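Side-chain contacts in 49 protein (Murid herpesvirus 4, PDB 6A4V), which probably interacts with the host poly(ADP-ribose) polymerase 1 and so facilitates replication of this gammaherpesvirus: residues B[200-203]-B[204-208]; B[278-281]-B[282-286]; B[286-289]-B[290-294]. All blocks are in the same frame, centred on the assembly; numbering follows the deposited sequence.

How the contacts relate
Following the chain from its N terminus, contact 1 comes first, where helix 195-203 runs out into the loop leading to helix 213-235. Contact 2 follows well down the chain as two successive turns within helix 274-289, and contact 3 takes over at L286, carrying the chain off that helix through a loop to helix 295-312. Contact 1 closes before the other two open, contacts 2 and 3 overlap at L286; none closes a long loop. Contacts 2 and 3 have centres about 11 Å apart, whereas the centre of contact 1 lies about 46 Å from that of contact 2, beyond the chain's centre. The dimer relates them: E206 of contact 1 pairs with K278 of contact 2 in the other subunit.

Contact 1 of 3, residues B[200-203]-B[204-208]; sequences KYSL and ELETA
Where helix 195-203 runs out into the loop before helix 213-235, an inverse gamma turn centred on E204 carries the chain onward, and S202 and E206 join the two sides by their side chains. The OG of S202 gives its proton to OE1 of E206 at 2.8 Å, meeting the carboxylate oxygen nearly in line with its C-O bond. The S202 hydroxyl lies opposite its own backbone N (chi1 151°), while E206 puts CG beside its backbone N and then runs out extended, so the carboxylate comes back to the helix end. The other oxygen, OE2, forms a salt bridge with K278 of the second subunit; the serine thus holds one branch of a carboxylate whose other branch reaches across the dimer. L205 turns inward, packing on V219 of helix 213-235 and I180 of helix 173-184, and its CB comes within 3.1 Å of the O of S202. L203 O takes two backbone donors: L205 N weakly, across the gamma turn, and E206 N at 3.2 Å, the latter standing 59° out of the carbonyl plane.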
ATOM      1  N   LYS B 200       7.588  -9.932 -11.586  1.00 59.19           N
ATOM      2  CA  LYS B 200       6.627 -10.644 -12.371  1.00 56.82           C
ATOM      3  C   LYS B 200       7.281 -11.102 -13.693  1.00 55.09           C
ATOM      4  O   LYS B 200       7.278 -12.290 -13.980  1.00 61.94           O
ATOM      5  CB  LYS B 200       5.390  -9.755 -12.503  1.00 56.36           C
ATOM      6  CG  LYS B 200       4.159 -10.418 -13.095  1.00 64.68           C
ATOM      7  CD  LYS B 200       3.516  -9.615 -14.191  1.00 66.13           C
ATOM      8  CE  LYS B 200       2.200 -10.193 -14.669  1.00 75.53           C
ATOM      9  NZ  LYS B 200       1.528  -9.255 -15.604  1.00 81.62           N
ATOM     10  N   TYR B 201       7.894 -10.206 -14.481  1.00 52.07           N
ATOM     11  CA  TYR B 201       8.424 -10.618 -15.829  1.00 51.60           C
ATOM     12  C   TYR B 201       9.760 -11.371 -15.682  1.00 53.46           C
ATOM     13  O   TYR B 201      10.277 -11.936 -16.651  1.00 68.17           O
ATOM     14  CB  TYR B 201       8.559  -9.442 -16.799  1.00 51.47           C
ATOM     15  CG  TYR B 201       7.244  -8.832 -17.219  1.00 68.52           C
ATOM     16  CD1 TYR B 201       6.432  -8.192 -16.296  1.00 74.91           C
ATOM     17  CD2 TYR B 201       6.801  -8.876 -18.532  1.00 76.69           C
ATOM     18  CE1 TYR B 201       5.220  -7.623 -16.653  1.00 78.38           C
ATOM     19  CE2 TYR B 201       5.585  -8.316 -18.908  1.00 92.80           C
ATOM     20  CZ  TYR B 201       4.786  -7.693 -17.962  1.00 85.88           C
ATOM     21  OH  TYR B 201       3.585  -7.135 -18.282  1.00 79.83           O
ATOM     22  N   SER B 202      10.317 -11.403 -14.478  1.00 39.40           N
ATOM     23  CA  SER B 202      11.472 -12.252 -14.190  1.00 53.32           C
ATOM     24  C   SER B 202      11.036 -13.715 -14.254  1.00 60.02           C
ATOM     25  O   SER B 202      11.748 -14.609 -14.782  1.00 60.03           O
ATOM     26  CB  SER B 202      12.080 -11.918 -12.856  1.00 50.71           C
ATOM     27  OG  SER B 202      12.686 -13.048 -12.277  1.00 73.43           O
ATOM     28  N   LEU B 203       9.842 -13.937 -13.712  1.00 61.31           N
ATOM     29  CA  LEU B 203       9.321 -15.231 -13.549  1.00 63.04           C
ATOM     30  C   LEU B 203       9.210 -15.877 -14.933  1.00 67.47           C
ATOM     31  O   LEU B 203       9.558 -17.030 -15.068  1.00 70.94           O
ATOM     32  CB  LEU B 203       7.966 -15.128 -12.852  1.00 63.91           C
ATOM     33  CG  LEU B 203       7.548 -16.377 -12.094  1.00 63.04           C
ATOM     34  CD1 LEU B 203       8.309 -16.476 -10.767  1.00 63.50           C
ATOM     35  CD2 LEU B 203       6.040 -16.384 -11.894  1.00 74.08           C
ATOM     36  N   GLU B 204       8.784 -15.089 -15.931  1.00 64.77           N
ATOM     37  CA  GLU B 204       8.515 -15.514 -17.320  1.00 73.45           C
ATOM     38  C   GLU B 204       9.813 -15.360 -18.128  1.00 77.35           C
ATOM     39  O   GLU B 204       9.941 -14.536 -19.061  1.00 77.87           O
ATOM     40  CB  GLU B 204       7.324 -14.713 -17.864  1.00 82.64           C
ATOM     41  CG  GLU B 204       7.018 -14.911 -19.349  1.00 87.50           C
ATOM     42  CD  GLU B 204       6.448 -13.686 -20.052  1.00 86.45           C
ATOM     43  OE1 GLU B 204       5.466 -13.115 -19.534  1.00 82.15           O
ATOM     44  OE2 GLU B 204       6.993 -13.295 -21.112  1.00 91.14           O
ATOM     45  N   LEU B 205      10.772 -16.206 -17.766  1.00 70.80           N
ATOM     46  CA  LEU B 205      12.168 -16.106 -18.180  1.00 78.22           C
ATOM     47  C   LEU B 205      12.926 -17.266 -17.521  1.00 84.82           C
ATOM     48  O   LEU B 205      13.916 -17.754 -18.062  1.00 99.50           O
ATOM     49  CB  LEU B 205      12.738 -14.750 -17.746  1.00 83.68           C
ATOM     50  CG  LEU B 205      13.926 -14.212 -18.547  1.00 85.28           C
ATOM     51  CD1 LEU B 205      13.457 -13.281 -19.658  1.00 86.13           C
ATOM     52  CD2 LEU B 205      14.922 -13.489 -17.639  1.00 79.67           C
ATOM     53  N   GLU B 206      12.461 -17.652 -16.322  1.00 86.60           N
ATOM     54  CA  GLU B 206      12.759 -18.929 -15.664  1.00 90.65           C
ATOM     55  C   GLU B 206      11.805 -20.000 -16.215  1.00 99.44           C
ATOM     56  O   GLU B 206      10.876 -20.434 -15.538  1.00109.99           O
ATOM     57  CB  GLU B 206      12.641 -18.741 -14.151  1.00 85.81           C
ATOM     58  CG  GLU B 206      13.675 -17.771 -13.611  1.00 88.30           C
ATOM     59  CD  GLU B 206      13.259 -16.977 -12.389  1.00 92.18           C
ATOM     60  OE1 GLU B 206      13.410 -15.736 -12.417  1.00 87.79           O
ATOM     61  OE2 GLU B 206      12.787 -17.595 -11.419  1.00 85.96           O
ATOM     62  N   THR B 207      12.065 -20.410 -17.463  1.00110.17           N
ATOM     63  CA  THR B 207      11.138 -21.176 -18.286  1.00110.66           C
ATOM     64  C   THR B 207      11.685 -22.611 -18.457  1.00110.97           C
ATOM     65  O   THR B 207      11.112 -23.563 -17.898  1.00103.54           O
ATOM     66  CB  THR B 207      10.807 -20.347 -19.543  1.00111.22           C
ATOM     67  OG1 THR B 207       9.496 -20.707 -19.975  1.00112.71           O
ATOM     68  CG2 THR B 207      11.783 -20.484 -20.697  1.00107.39           C
ATOM     69  N   ALA B 208      12.821 -22.757 -19.156  1.00103.27           N
ATOM     70  CA  ALA B 208      13.373 -24.053 -19.567  1.00110.76           C
ATOM     71  C   ALA B 208      13.841 -24.835 -18.330  1.00111.41           C
ATOM     72  O   ALA B 208      14.826 -24.475 -17.691  1.00104.76           O
ATOM     73  CB  ALA B 208      14.497 -23.852 -20.565  1.00104.07           C
TER

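Contact 2 of 3, residues B[278-281]-B[282-286]; sequences KLSN and LNHLL
H284 turns its CG anti to its own carbonyl carbon (chi1 -72°), which lays the imidazole back along the helix toward S280, whose OG is anti to its backbone N and points on toward the ring. The two meet one turn apart, with S280 OG 3.6 Å from CE1 of H284. The S280 carbonyl O also lies 3.2 Å from H284 ND1, at an angle too poor for a hydrogen bond; it is taken instead by H284 N at 3.0 Å. This is the regular i to i+4 bonding of an alpha helix, here the middle of helix 274-289, and L282 N repeats it on K278 O at 2.7 Å, with the N-H nearly straight at 165°. The buried leucines face the rest of the largely helical bundle: L279 rests on L257 and V261 of helix 238-262, L282 on L305 of helix 295-312. Another flank meets the second subunit, where K278 NZ forms a salt bridge with E206 of the second subunit and R99 of that subunit packs on N281 and L285. L285 also leans back on the preceding turn, its CG 3.6 Å from the O of N281, while ND2 of N281 stays 4.4 Å from CD1 of L285.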
ATOM      1  N   LYS B 278     -18.877  19.196   1.705  1.00 48.52           N
ATOM      2  CA  LYS B 278     -17.888  18.326   1.201  1.00 51.03           C
ATOM      3  C   LYS B 278     -16.791  19.168   0.544  1.00 51.98           C
ATOM      4  O   LYS B 278     -15.597  18.909   0.770  1.00 46.05           O
ATOM      5  CB  LYS B 278     -18.509  17.277   0.273  1.00 54.97           C
ATOM      6  CG  LYS B 278     -19.290  16.194   1.005  1.00 61.94           C
ATOM      7  CD  LYS B 278     -19.803  15.035   0.145  1.00 63.73           C
ATOM      8  CE  LYS B 278     -20.625  14.035   0.941  1.00 72.15           C
ATOM      9  NZ  LYS B 278     -19.791  13.256   1.888  1.00 68.44           N
ATOM     10  N   LEU B 279     -17.179  20.263  -0.132  1.00 53.22           N
ATOM     11  CA  LEU B 279     -16.200  21.036  -0.782  1.00 44.95           C
ATOM     12  C   LEU B 279     -15.295  21.686   0.252  1.00 43.21           C
ATOM     13  O   LEU B 279     -14.122  21.707   0.064  1.00 30.30           O
ATOM     14  CB  LEU B 279     -16.817  22.058  -1.737  1.00 56.61           C
ATOM     15  CG  LEU B 279     -16.853  21.609  -3.191  1.00 61.87           C
ATOM     16  CD1 LEU B 279     -17.638  22.611  -4.017  1.00 72.42           C
ATOM     17  CD2 LEU B 279     -15.434  21.461  -3.723  1.00 65.79           C
ATOM     18  N   SER B 280     -15.863  22.118   1.370  1.00 42.38           N
ATOM     19  CA  SER B 280     -15.096  22.821   2.361  1.00 44.97           C
ATOM     20  C   SER B 280     -14.142  21.830   3.034  1.00 40.60           C
ATOM     21  O   SER B 280     -12.952  22.111   3.263  1.00 47.31           O
ATOM     22  CB  SER B 280     -15.991  23.503   3.370  1.00 45.11           C
ATOM     23  OG  SER B 280     -15.190  24.198   4.316  1.00 65.68           O
ATOM     24  N   ASN B 281     -14.681  20.645   3.264  1.00 38.83           N
ATOM     25  CA  ASN B 281     -13.954  19.514   3.813  1.00 40.62           C
ATOM     26  C   ASN B 281     -12.770  19.162   2.892  1.00 32.02           C
ATOM     27  O   ASN B 281     -11.626  19.041   3.356  1.00 33.82           O
ATOM     28  CB  ASN B 281     -14.938  18.361   3.957  1.00 41.37           C
ATOM     29  CG  ASN B 281     -14.481  17.273   4.897  1.00 42.83           C
ATOM     30  OD1 ASN B 281     -13.906  17.552   5.955  1.00 40.31           O
ATOM     31  ND2 ASN B 281     -14.717  16.032   4.483  1.00 39.95           N
ATOM     32  N   LEU B 282     -13.076  19.007   1.601  1.00 33.25           N
ATOM     33  CA  LEU B 282     -12.099  18.673   0.577  1.00 37.53           C
ATOM     34  C   LEU B 282     -10.959  19.671   0.630  1.00 37.39           C
ATOM     35  O   LEU B 282      -9.790  19.330   0.485  1.00 43.70           O
ATOM     36  CB  LEU B 282     -12.714  18.674  -0.836  1.00 38.56           C
ATOM     37  CG  LEU B 282     -11.674  18.307  -1.912  1.00 40.23           C
ATOM     38  CD1 LEU B 282     -10.856  17.107  -1.419  1.00 36.88           C
ATOM     39  CD2 LEU B 282     -12.313  17.972  -3.255  1.00 42.26           C
ATOM     40  N   ASN B 283     -11.323  20.940   0.833  1.00 43.61           N
ATOM     41  CA  ASN B 283     -10.324  22.019   0.800  1.00 36.01           C
ATOM     42  C   ASN B 283      -9.384  21.899   2.002  1.00 37.69           C
ATOM     43  O   ASN B 283      -8.163  21.929   1.833  1.00 30.95           O
ATOM     44  CB  ASN B 283     -11.018  23.378   0.653  1.00 51.73           C
ATOM     45  CG  ASN B 283     -10.080  24.511   0.987  1.00 49.81           C
ATOM     46  OD1 ASN B 283      -9.129  24.766   0.237  1.00 46.59           O
ATOM     47  ND2 ASN B 283     -10.261  25.056   2.185  1.00 46.87           N
ATOM     48  N   HIS B 284      -9.957  21.672   3.208  1.00 36.75           N
ATOM     49  CA  HIS B 284      -9.183  21.449   4.475  1.00 42.09           C
ATOM     50  C   HIS B 284      -8.211  20.278   4.346  1.00 36.95           C
ATOM     51  O   HIS B 284      -7.073  20.327   4.829  1.00 44.32           O
ATOM     52  CB  HIS B 284     -10.154  21.139   5.646  1.00 46.09           C
ATOM     53  CG  HIS B 284     -10.957  22.297   6.126  1.00 53.17           C
ATOM     54  ND1 HIS B 284     -12.328  22.194   6.373  1.00 73.49           N
ATOM     55  CD2 HIS B 284     -10.601  23.565   6.442  1.00 54.46           C
ATOM     56  CE1 HIS B 284     -12.788  23.346   6.818  1.00 62.58           C
ATOM     57  NE2 HIS B 284     -11.746  24.211   6.864  1.00 70.50           N
ATOM     58  N   LEU B 285      -8.678  19.203   3.696  1.00 33.85           N
ATOM     59  CA  LEU B 285      -7.849  18.067   3.489  1.00 32.55           C
ATOM     60  C   LEU B 285      -6.629  18.405   2.620  1.00 34.86           C
ATOM     61  O   LEU B 285      -5.457  17.976   2.991  1.00 31.72           O
ATOM     62  CB  LEU B 285      -8.715  16.946   2.889  1.00 29.73           C
ATOM     63  CG  LEU B 285      -9.520  16.181   3.953  1.00 27.96           C
ATOM     64  CD1 LEU B 285     -10.574  15.318   3.329  1.00 32.96           C
ATOM     65  CD2 LEU B 285      -8.616  15.386   4.848  1.00 29.61           C
ATOM     66  N   LEU B 286      -6.884  19.102   1.484  1.00 36.64           N
ATOM     67  CA  LEU B 286      -5.840  19.419   0.517  1.00 40.29           C
ATOM     68  C   LEU B 286      -4.787  20.292   1.166  1.00 33.11           C
ATOM     69  O   LEU B 286      -3.590  20.080   0.998  1.00 38.58           O
ATOM     70  CB  LEU B 286      -6.432  20.036  -0.759  1.00 44.05           C
ATOM     71  CG  LEU B 286      -6.440  19.069  -1.947  1.00 43.00           C
ATOM     72  CD1 LEU B 286      -5.030  18.583  -2.234  1.00 43.68           C
ATOM     73  CD2 LEU B 286      -7.368  17.881  -1.694  1.00 41.84           C
TER

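Contact 3 of 3, residues B[286-289]-B[290-294]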
ATOM      1  N   LEU B 286      -6.884  19.102   1.484  1.00 36.64           N
ATOM      2  CA  LEU B 286      -5.840  19.419   0.517  1.00 40.29           C
ATOM      3  C   LEU B 286      -4.787  20.292   1.166  1.00 33.11           C
ATOM      4  O   LEU B 286      -3.590  20.080   0.998  1.00 38.58           O
ATOM      5  CB  LEU B 286      -6.432  20.036  -0.759  1.00 44.05           C
ATOM      6  CG  LEU B 286      -6.440  19.069  -1.947  1.00 43.00           C
ATOM      7  CD1 LEU B 286      -5.030  18.583  -2.234  1.00 43.68           C
ATOM      8  CD2 LEU B 286      -7.368  17.881  -1.694  1.00 41.84           C
ATOM      9  N   HIS B 287      -5.249  21.195   2.007  1.00 40.45           N
ATOM     10  CA  HIS B 287      -4.387  22.053   2.727  1.00 39.79           C
ATOM     11  C   HIS B 287      -3.548  21.244   3.727  1.00 36.15           C
ATOM     12  O   HIS B 287      -2.370  21.604   4.000  1.00 43.31           O
ATOM     13  CB  HIS B 287      -5.211  23.138   3.439  1.00 47.94           C
ATOM     14  CG  HIS B 287      -4.352  24.247   3.946  1.00 57.97           C
ATOM     15  ND1 HIS B 287      -3.696  24.176   5.176  1.00 65.61           N
ATOM     16  CD2 HIS B 287      -3.965  25.406   3.376  1.00 62.58           C
ATOM     17  CE1 HIS B 287      -2.978  25.270   5.356  1.00 60.23           C
ATOM     18  NE2 HIS B 287      -3.119  26.028   4.258  1.00 69.96           N
ATOM     19  N   ARG B 288      -4.142  20.209   4.356  1.00 37.31           N
ATOM     20  CA  ARG B 288      -3.348  19.419   5.316  1.00 34.20           C
ATOM     21  C   ARG B 288      -2.336  18.559   4.552  1.00 39.09           C
ATOM     22  O   ARG B 288      -1.225  18.346   5.063  1.00 36.28           O
ATOM     23  CB  ARG B 288      -4.186  18.477   6.191  1.00 45.34           C
ATOM     24  CG  ARG B 288      -3.406  17.819   7.331  1.00 47.35           C
ATOM     25  CD  ARG B 288      -2.995  18.868   8.358  1.00 62.10           C
ATOM     26  NE  ARG B 288      -2.354  18.300   9.536  1.00 71.19           N
ATOM     27  CZ  ARG B 288      -1.043  18.203   9.728  1.00 79.88           C
ATOM     28  NH1 ARG B 288      -0.198  19.013   9.104  1.00 64.54           N
ATOM     29  NH2 ARG B 288      -0.584  17.258  10.534  1.00 86.83           N
ATOM     30  N   LEU B 289      -2.760  18.015   3.393  1.00 29.14           N
ATOM     31  CA  LEU B 289      -1.937  17.206   2.590  1.00 35.02           C
ATOM     32  C   LEU B 289      -0.585  17.856   2.238  1.00 37.62           C
ATOM     33  O   LEU B 289       0.396  17.152   1.970  1.00 38.64           O
ATOM     34  CB  LEU B 289      -2.723  16.842   1.340  1.00 36.58           C
ATOM     35  CG  LEU B 289      -2.066  15.827   0.425  1.00 37.95           C
ATOM     36  CD1 LEU B 289      -1.881  14.470   1.141  1.00 32.51           C
ATOM     37  CD2 LEU B 289      -2.944  15.709  -0.820  1.00 30.52           C
ATOM     38  N   GLN B 290      -0.491  19.179   2.260  1.00 44.85           N
ATOM     39  CA  GLN B 290       0.728  19.797   1.833  1.00 42.45           C
ATOM     40  C   GLN B 290       1.763  19.734   2.956  1.00 44.64           C
ATOM     41  O   GLN B 290       2.947  19.946   2.692  1.00 54.89           O
ATOM     42  CB  GLN B 290       0.524  21.249   1.379  1.00 47.43           C
ATOM     43  CG  GLN B 290      -0.630  21.462   0.415  1.00 42.87           C
ATOM     44  CD  GLN B 290      -0.522  20.652  -0.855  1.00 41.84           C
ATOM     45  OE1 GLN B 290      -1.491  20.015  -1.292  1.00 31.69           O
ATOM     46  NE2 GLN B 290       0.686  20.585  -1.383  1.00 30.40           N
ATOM     47  N   THR B 291       1.342  19.502   4.202  1.00 47.36           N
ATOM     48  CA  THR B 291       2.320  19.485   5.313  1.00 48.47           C
ATOM     49  C   THR B 291       2.463  18.066   5.866  1.00 46.37           C
ATOM     50  O   THR B 291       3.486  17.746   6.381  1.00 43.27           O
ATOM     51  CB  THR B 291       1.966  20.522   6.382  1.00 47.06           C
ATOM     52  OG1 THR B 291       0.545  20.474   6.537  1.00 42.02           O
ATOM     53  CG2 THR B 291       2.400  21.917   5.991  1.00 50.02           C
ATOM     54  N   SER B 292       1.406  17.250   5.762  1.00 49.65           N
ATOM     55  CA  SER B 292       1.470  15.807   6.023  1.00 43.00           C
ATOM     56  C   SER B 292       0.891  15.016   4.843  1.00 41.25           C
ATOM     57  O   SER B 292      -0.354  14.694   4.746  1.00 28.04           O
ATOM     58  CB  SER B 292       0.817  15.410   7.313  1.00 45.81           C
ATOM     59  OG  SER B 292      -0.444  16.017   7.403  1.00 45.31           O
ATOM     60  N   ASN B 293       1.847  14.655   3.978  1.00 37.73           N
ATOM     61  CA  ASN B 293       1.599  13.997   2.737  1.00 39.84           C
ATOM     62  C   ASN B 293       1.666  12.520   3.088  1.00 38.95           C
ATOM     63  O   ASN B 293       2.762  11.944   3.277  1.00 40.65           O
ATOM     64  CB  ASN B 293       2.578  14.487   1.663  1.00 35.66           C
ATOM     65  CG  ASN B 293       2.112  14.166   0.247  1.00 32.75           C
ATOM     66  OD1 ASN B 293       2.467  13.125  -0.303  1.00 34.93           O
ATOM     67  ND2 ASN B 293       1.346  15.055  -0.379  1.00 40.84           N
ATOM     68  N   ASN B 294       0.494  11.959   3.382  1.00 37.05           N
ATOM     69  CA  ASN B 294       0.450  10.702   4.054  1.00 29.86           C
ATOM     70  C   ASN B 294      -0.828   9.987   3.620  1.00 34.00           C
ATOM     71  O   ASN B 294      -1.846  10.647   3.294  1.00 37.94           O
ATOM     72  CB  ASN B 294       0.606  10.823   5.572  1.00 33.14           C
ATOM     73  CG  ASN B 294      -0.693  10.875   6.368  1.00 35.15           C
ATOM     74  OD1 ASN B 294      -1.643  10.138   6.107  1.00 36.16           O
ATOM     75  ND2 ASN B 294      -0.711  11.681   7.415  1.00 32.40           N
TER
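The carbonyl O of R288 is gripped by three sound donors where helix 274-289 gives way to a loop. S292 N reaches it at 2.9 Å with a nearly straight N-H (176°); T291 N, also at 2.9 Å, comes from above the carbonyl plane; T291 OG1 adds a third bond at 3.1 Å. T291 and S292 both hold their hydroxyls between backbone N and carbonyl carbon (chi1 41° and 48°), which turns the two oxygens back toward R288. The R288 side chain, bent at chi2, brings its guanidinium back to both hydroxyls: S292 OG lies over the centre of one face, 3.2 Å from CZ, and T291 OG1 at the edge, where NH1 makes a weak bond to it. Beyond, R288 NE has a long, weak ion pair with E95 of the second subunit. N293 ND2 bonds the next carbonyl, L289 O, at 3.3 Å, that oxygen lying close to the amide plane; N293 ND2 also bonds OD1 of N247, and N293 OD1 takes a bond from R80. L289 CD1 packs 3.6 Å from N293 ND2, its side chain also resting on F298 and V297. N294 then N-caps helix 295-312, its OD1 bonded to V297 N, in a short helix-loop-helix connection of this largely helical protein.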